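Long-range contacts in pectate lyase 1 (Juniperus ashei, PDB 1PXZ), which cleaves pectate, an alpha-1,4-linked polygalacturonate, by elimination with low activity, uses calcium as cofactor, and is a major cedar pollen allergen: residues M76-K81 / V99-G104; P106-R111 / L121-C126. One frame throughout, in Å; residues are numbered along the deposited sequence.

Contact 1 of 2, residues M76-K81 / V99-G104; sequences MNIKLK and VHLGNG
M76 and H100 open a parallel pairing of two successive coils of the beta-helix: H100 N donates to M76 O at 2.9 Å, and I78 N donates to H100 O at 2.8 Å. Both bonds are nearly straight and the axes of strands 76-78 and 99-102 lie only 8° apart, which shows a short parallel ladder, in register at M76-V99 and N77-H100. Segment 76-81 is part of a region that binds IgE. Beyond I78 the ladder gives way to side-chain and water bonds. The amide of N103 takes over, ND2 reaching I78 O at 3.0 Å and, within its own segment, H100 O at 3.1 Å. Both acceptor oxygens lie almost in the amide plane of N103, yet ND2 sits above each carbonyl plane, about 63° out of that of I78. H100 O thus accepts from I78 N as well as from N103. One water bridges the loop after strand 76-78 to the end of strand 99-102, accepting from L80 N at 2.7 Å and donating to G102 O. On the outer face N77 OD1 lies 3.4 Å from H100 CB, its amide nearly perpendicular to the imidazole. K79, with CG anti to its own N (chi1 -178°), runs extended past the N103 carbonyl, CD to O 3.5 Å. Inward, I78 CB meets L101 CD2 at 3.8 Å. Past the ladder, the asparagine amide and the water therefore supply the hydrogen bonds that continue the association between coils.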
loop_
_atom_site.group_PDB
_atom_site.type_symbol
_atom_site.label_atom_id
_atom_site.label_comp_id
_atom_site.label_asym_id
_atom_site.label_seq_id
_atom_site.Cartn_x
_atom_site.Cartn_y
_atom_site.Cartn_z
ATOM N N MET A 76 -12.985 13.334 -11.101
ATOM C CA MET A 76 -13.602 12.189 -11.747
ATOM C C MET A 76 -13.989 11.102 -10.752
ATOM O O MET A 76 -13.107 10.696 -9.991
ATOM C CB MET A 76 -12.601 11.561 -12.725
ATOM C CG MET A 76 -12.540 12.296 -14.049
ATOM S SD MET A 76 -11.414 11.448 -15.190
ATOM C CE MET A 76 -11.339 12.733 -16.454
ATOM N N ASN A 77 -15.237 10.655 -10.763
ATOM C CA ASN A 77 -15.588 9.382 -10.139
ATOM C C ASN A 77 -15.615 8.317 -11.222
ATOM O O ASN A 77 -16.445 8.407 -12.141
ATOM C CB ASN A 77 -16.924 9.442 -9.397
ATOM C CG ASN A 77 -16.912 10.580 -8.401
ATOM O OD1 ASN A 77 -15.880 10.853 -7.794
ATOM N ND2 ASN A 77 -18.020 11.290 -8.219
ATOM N N ILE A 78 -14.712 7.352 -11.137
ATOM C CA ILE A 78 -14.655 6.349 -12.207
ATOM C C ILE A 78 -15.139 5.003 -11.694
ATOM O O ILE A 78 -14.686 4.522 -10.648
ATOM C CB ILE A 78 -13.227 6.210 -12.779
ATOM C CG1 ILE A 78 -12.708 7.437 -13.518
ATOM C CG2 ILE A 78 -13.152 4.954 -13.640
ATOM C CD1 ILE A 78 -11.212 7.484 -13.744
ATOM N N LYS A 79 -16.080 4.412 -12.435
ATOM C CA LYS A 79 -16.557 3.076 -12.085
ATOM C C LYS A 79 -16.084 2.094 -13.160
ATOM O O LYS A 79 -16.559 2.115 -14.303
ATOM C CB LYS A 79 -18.080 2.987 -11.921
ATOM C CG LYS A 79 -18.549 1.584 -11.513
ATOM C CD LYS A 79 -20.051 1.534 -11.261
ATOM C CE LYS A 79 -20.500 0.170 -10.775
ATOM N NZ LYS A 79 -21.982 0.003 -10.755
ATOM N N LEU A 80 -15.135 1.237 -12.801
ATOM C CA LEU A 80 -14.613 0.308 -13.808
ATOM C C LEU A 80 -15.535 -0.871 -14.050
ATOM O O LEU A 80 -16.291 -1.295 -13.166
ATOM C CB LEU A 80 -13.229 -0.196 -13.382
ATOM C CG LEU A 80 -12.159 0.880 -13.216
ATOM C CD1 LEU A 80 -10.979 0.308 -12.442
ATOM C CD2 LEU A 80 -11.707 1.410 -14.568
ATOM N N LYS A 81 -15.465 -1.454 -15.253
ATOM C CA LYS A 81 -16.362 -2.556 -15.565
ATOM C C LYS A 81 -15.717 -3.916 -15.304
ATOM O O LYS A 81 -16.428 -4.906 -15.170
ATOM C CB LYS A 81 -16.799 -2.535 -17.026
ATOM C CG LYS A 81 -17.663 -1.350 -17.445
ATOM C CD LYS A 81 -18.221 -1.629 -18.829
ATOM C CE LYS A 81 -19.231 -0.588 -19.274
ATOM N NZ LYS A 81 -18.720 0.799 -19.164
ATOM N N VAL A 99 -9.922 12.385 -7.670
ATOM C CA VAL A 99 -10.156 11.133 -8.382
ATOM C C VAL A 99 -10.581 10.028 -7.428
ATOM O O VAL A 99 -9.854 9.760 -6.472
ATOM C CB VAL A 99 -8.852 10.719 -9.083
ATOM C CG1 VAL A 99 -9.041 9.422 -9.836
ATOM C CG2 VAL A 99 -8.429 11.899 -9.949
ATOM N N HIS A 100 -11.731 9.442 -7.707
ATOM C CA HIS A 100 -12.334 8.394 -6.905
ATOM C C HIS A 100 -12.553 7.178 -7.788
ATOM O O HIS A 100 -13.301 7.300 -8.764
ATOM C CB HIS A 100 -13.661 8.832 -6.283
ATOM C CG HIS A 100 -13.551 9.868 -5.208
ATOM N ND1 HIS A 100 -13.222 11.180 -5.414
ATOM C CD2 HIS A 100 -13.723 9.769 -3.866
ATOM C CE1 HIS A 100 -13.200 11.837 -4.277
ATOM N NE2 HIS A 100 -13.505 10.991 -3.304
ATOM N N LEU A 101 -11.915 6.063 -7.440
ATOM C CA LEU A 101 -12.089 4.769 -8.075
ATOM C C LEU A 101 -12.837 3.820 -7.140
ATOM O O LEU A 101 -12.793 4.010 -5.919
ATOM C CB LEU A 101 -10.741 4.116 -8.432
ATOM C CG LEU A 101 -9.721 5.056 -9.083
ATOM C CD1 LEU A 101 -8.391 4.368 -9.363
ATOM C CD2 LEU A 101 -10.329 5.615 -10.369
ATOM N N GLY A 102 -13.492 2.802 -7.668
ATOM C CA GLY A 102 -14.250 1.816 -6.926
ATOM C C GLY A 102 -15.736 2.059 -7.187
ATOM O O GLY A 102 -16.221 1.699 -8.265
ATOM N N ASN A 103 -16.433 2.649 -6.219
ATOM C CA ASN A 103 -17.813 3.074 -6.527
ATOM C C ASN A 103 -18.698 1.928 -6.989
ATOM O O ASN A 103 -19.543 2.120 -7.874
ATOM C CB ASN A 103 -17.728 4.153 -7.611
ATOM C CG ASN A 103 -16.818 5.323 -7.298
ATOM O OD1 ASN A 103 -17.009 5.987 -6.273
ATOM N ND2 ASN A 103 -15.821 5.639 -8.135
ATOM N N GLY A 104 -18.553 0.737 -6.434
ATOM C CA GLY A 104 -19.271 -0.475 -6.795
ATOM C C GLY A 104 -18.612 -1.336 -7.851
ATOM O O GLY A 104 -19.079 -2.444 -8.141
HETATM O O HOH W 1 -14.387 0.822 -10.278
#

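Contact 2 of 2, residues P106-R111 / L121-C126; sequences PCLFMR and LHIHGC
C107 and C126 are joined by a disulfide, SG to SG 2.0 Å, whose chi3 of -95° is close to the near-perpendicular twist that a relaxed bridge adopts. In both cysteines the sulfur lies anti to the carbonyl carbon and beside the backbone N (chi1 -68° in C107, -56° in C126), which turns the two SG atoms to meet between the segments. The second sulfur contact is apolar: I123 presents CG2 to C107 SG at 3.7 Å, while its other branch, through CD1, goes to L108. Two arms of one isoleucine are thereby set against consecutive residues of segment 106-111. L108 answers with a single methyl, CD1, which lies 3.8 Å from I123 CD1 and 4.1 Å from L121 CD1. The leucine crosses both partners at a slant, and only CD1 methyls meet. L121 and I123 are two residues apart and both direct their CB toward segment 106-111, as expected for alternate positions of an extended chain; L108 directs its own CB back toward them from another face of the coil. All five touching residues are buried, which is consistent with a cluster inside the beta-helix, with the disulfide at one end of it. Around the cluster, L118 of strand 114-119 packs on L108, and L168 of strand 167-169, on the next coil, packs on I123. Strand 108-111 lies between strands 84-85 and 153-156 in its parallel sheet, whereas strand 122-124 lies between 99-102 and 167-169, so the contact joins two different faces of the solenoid.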
loop_
_atom_site.group_PDB
_atom_site.type_symbol
_atom_site.label_atom_id
_atom_site.label_comp_id
_atom_site.label_asym_id
_atom_site.label_seq_id
_atom_site.Cartn_x
_atom_site.Cartn_y
_atom_site.Cartn_z
ATOM N N PRO A 106 -14.841 -3.089 -9.650
ATOM C CA PRO A 106 -13.516 -3.584 -9.284
ATOM C C PRO A 106 -12.489 -2.450 -9.379
ATOM O O PRO A 106 -12.775 -1.405 -9.941
ATOM C CB PRO A 106 -13.197 -4.664 -10.318
ATOM C CG PRO A 106 -14.156 -4.451 -11.432
ATOM C CD PRO A 106 -15.322 -3.660 -10.924
ATOM N N CYS A 107 -11.299 -2.681 -8.806
ATOM C CA CYS A 107 -10.315 -1.604 -8.712
ATOM C C CYS A 107 -8.996 -1.988 -9.353
ATOM O O CYS A 107 -9.020 -2.494 -10.491
ATOM C CB CYS A 107 -10.209 -1.186 -7.227
ATOM S SG CYS A 107 -11.771 -0.380 -6.716
ATOM N N LEU A 108 -7.868 -1.774 -8.691
ATOM C CA LEU A 108 -6.565 -1.805 -9.345
ATOM C C LEU A 108 -5.769 -3.076 -9.067
ATOM O O LEU A 108 -5.700 -3.553 -7.926
ATOM C CB LEU A 108 -5.682 -0.631 -8.891
ATOM C CG LEU A 108 -6.292 0.768 -9.102
ATOM C CD1 LEU A 108 -5.348 1.833 -8.571
ATOM C CD2 LEU A 108 -6.639 0.972 -10.568
ATOM N N PHE A 109 -5.188 -3.580 -10.152
ATOM C CA PHE A 109 -4.495 -4.853 -10.149
ATOM C C PHE A 109 -3.143 -4.713 -10.839
ATOM O O PHE A 109 -3.008 -4.057 -11.859
ATOM C CB PHE A 109 -5.315 -5.946 -10.862
ATOM C CG PHE A 109 -6.573 -6.361 -10.110
ATOM C CD1 PHE A 109 -7.693 -5.542 -10.071
ATOM C CD2 PHE A 109 -6.619 -7.573 -9.445
ATOM C CE1 PHE A 109 -8.847 -5.876 -9.381
ATOM C CE2 PHE A 109 -7.761 -7.926 -8.746
ATOM C CZ PHE A 109 -8.860 -7.096 -8.723
ATOM N N MET A 110 -2.137 -5.350 -10.254
ATOM C CA MET A 110 -0.821 -5.404 -10.891
ATOM C C MET A 110 -0.329 -6.847 -10.843
ATOM O O MET A 110 -0.340 -7.463 -9.763
ATOM C CB MET A 110 0.158 -4.466 -10.189
ATOM C CG MET A 110 -0.109 -2.982 -10.469
ATOM S SD MET A 110 0.438 -1.999 -9.062
ATOM C CE MET A 110 -0.926 -2.332 -7.922
ATOM N N ARG A 111 0.073 -7.384 -11.994
ATOM C CA ARG A 111 0.499 -8.791 -11.974
ATOM C C ARG A 111 1.733 -8.966 -12.851
ATOM O O ARG A 111 1.735 -8.641 -14.036
ATOM C CB ARG A 111 -0.624 -9.718 -12.424
ATOM C CG ARG A 111 -0.226 -11.186 -12.440
ATOM C CD ARG A 111 -0.858 -11.886 -13.637
ATOM N NE ARG A 111 -2.310 -11.815 -13.603
ATOM C CZ ARG A 111 -3.122 -11.898 -14.649
ATOM N NH1 ARG A 111 -2.620 -12.066 -15.866
ATOM N NH2 ARG A 111 -4.436 -11.818 -14.475
ATOM N N LEU A 121 -4.716 9.058 -4.929
ATOM C CA LEU A 121 -6.016 8.572 -5.363
ATOM C C LEU A 121 -6.942 8.299 -4.182
ATOM O O LEU A 121 -6.537 7.871 -3.097
ATOM C CB LEU A 121 -5.895 7.263 -6.148
ATOM C CG LEU A 121 -4.908 7.257 -7.313
ATOM C CD1 LEU A 121 -4.735 5.857 -7.882
ATOM C CD2 LEU A 121 -5.385 8.273 -8.358
ATOM N N HIS A 122 -8.235 8.523 -4.433
ATOM C CA HIS A 122 -9.225 8.000 -3.487
ATOM C C HIS A 122 -9.711 6.645 -3.991
ATOM O O HIS A 122 -10.149 6.587 -5.158
ATOM C CB HIS A 122 -10.432 8.908 -3.384
ATOM C CG HIS A 122 -10.188 10.330 -3.013
ATOM N ND1 HIS A 122 -10.397 10.761 -1.711
ATOM C CD2 HIS A 122 -9.796 11.412 -3.730
ATOM C CE1 HIS A 122 -10.127 12.056 -1.647
ATOM N NE2 HIS A 122 -9.761 12.477 -2.847
ATOM N N ILE A 123 -9.679 5.576 -3.227
ATOM C CA ILE A 123 -10.263 4.318 -3.715
ATOM C C ILE A 123 -11.198 3.804 -2.635
ATOM O O ILE A 123 -10.755 3.632 -1.504
ATOM C CB ILE A 123 -9.222 3.254 -4.081
ATOM C CG1 ILE A 123 -8.102 3.807 -4.956
ATOM C CG2 ILE A 123 -9.892 2.053 -4.729
ATOM C CD1 ILE A 123 -6.973 2.853 -5.279
ATOM N N HIS A 124 -12.465 3.600 -2.978
ATOM C CA HIS A 124 -13.406 3.075 -1.992
ATOM C C HIS A 124 -14.585 2.410 -2.692
ATOM O O HIS A 124 -14.802 2.704 -3.869
ATOM C CB HIS A 124 -13.892 4.206 -1.088
ATOM C CG HIS A 124 -14.440 5.347 -1.879
ATOM N ND1 HIS A 124 -15.688 5.262 -2.469
ATOM C CD2 HIS A 124 -13.951 6.568 -2.184
ATOM C CE1 HIS A 124 -15.944 6.389 -3.103
ATOM N NE2 HIS A 124 -14.908 7.191 -2.947
ATOM N N GLY A 125 -15.274 1.549 -1.967
ATOM C CA GLY A 125 -16.395 0.804 -2.505
ATOM C C GLY A 125 -15.985 -0.225 -3.545
ATOM O O GLY A 125 -16.814 -0.578 -4.386
ATOM N N CYS A 126 -14.748 -0.734 -3.528
ATOM C CA CYS A 126 -14.392 -1.738 -4.518
ATOM C C CYS A 126 -15.190 -3.014 -4.295
ATOM O O CYS A 126 -15.476 -3.416 -3.168
ATOM C CB CYS A 126 -12.890 -2.071 -4.480
ATOM S SG CYS A 126 -11.872 -0.584 -4.685
#

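Overall arrangement
Contact 1 is partly buried and runs between neighbouring coils along one face of the beta-helix, whereas contact 2 is wholly buried and spans its interior, from one face to another. Their chemistry follows: backbone, amide and water hydrogen bonds in the first; a disulfide and aliphatic methyls in the second. Strands 99-102 and 122-124 are adjacent in the same ladder, with probable hydrogen bonds from H122 N to V99 O and, just past the strand, from N103 N to H124 O; the H100 ring stacks on that of H122. The centres are about 8 Å apart, and G102 CA packs 3.3 Å from C107 SG. The side chain of C126 lies about 8 Å from that of D173, which probably binds calcium.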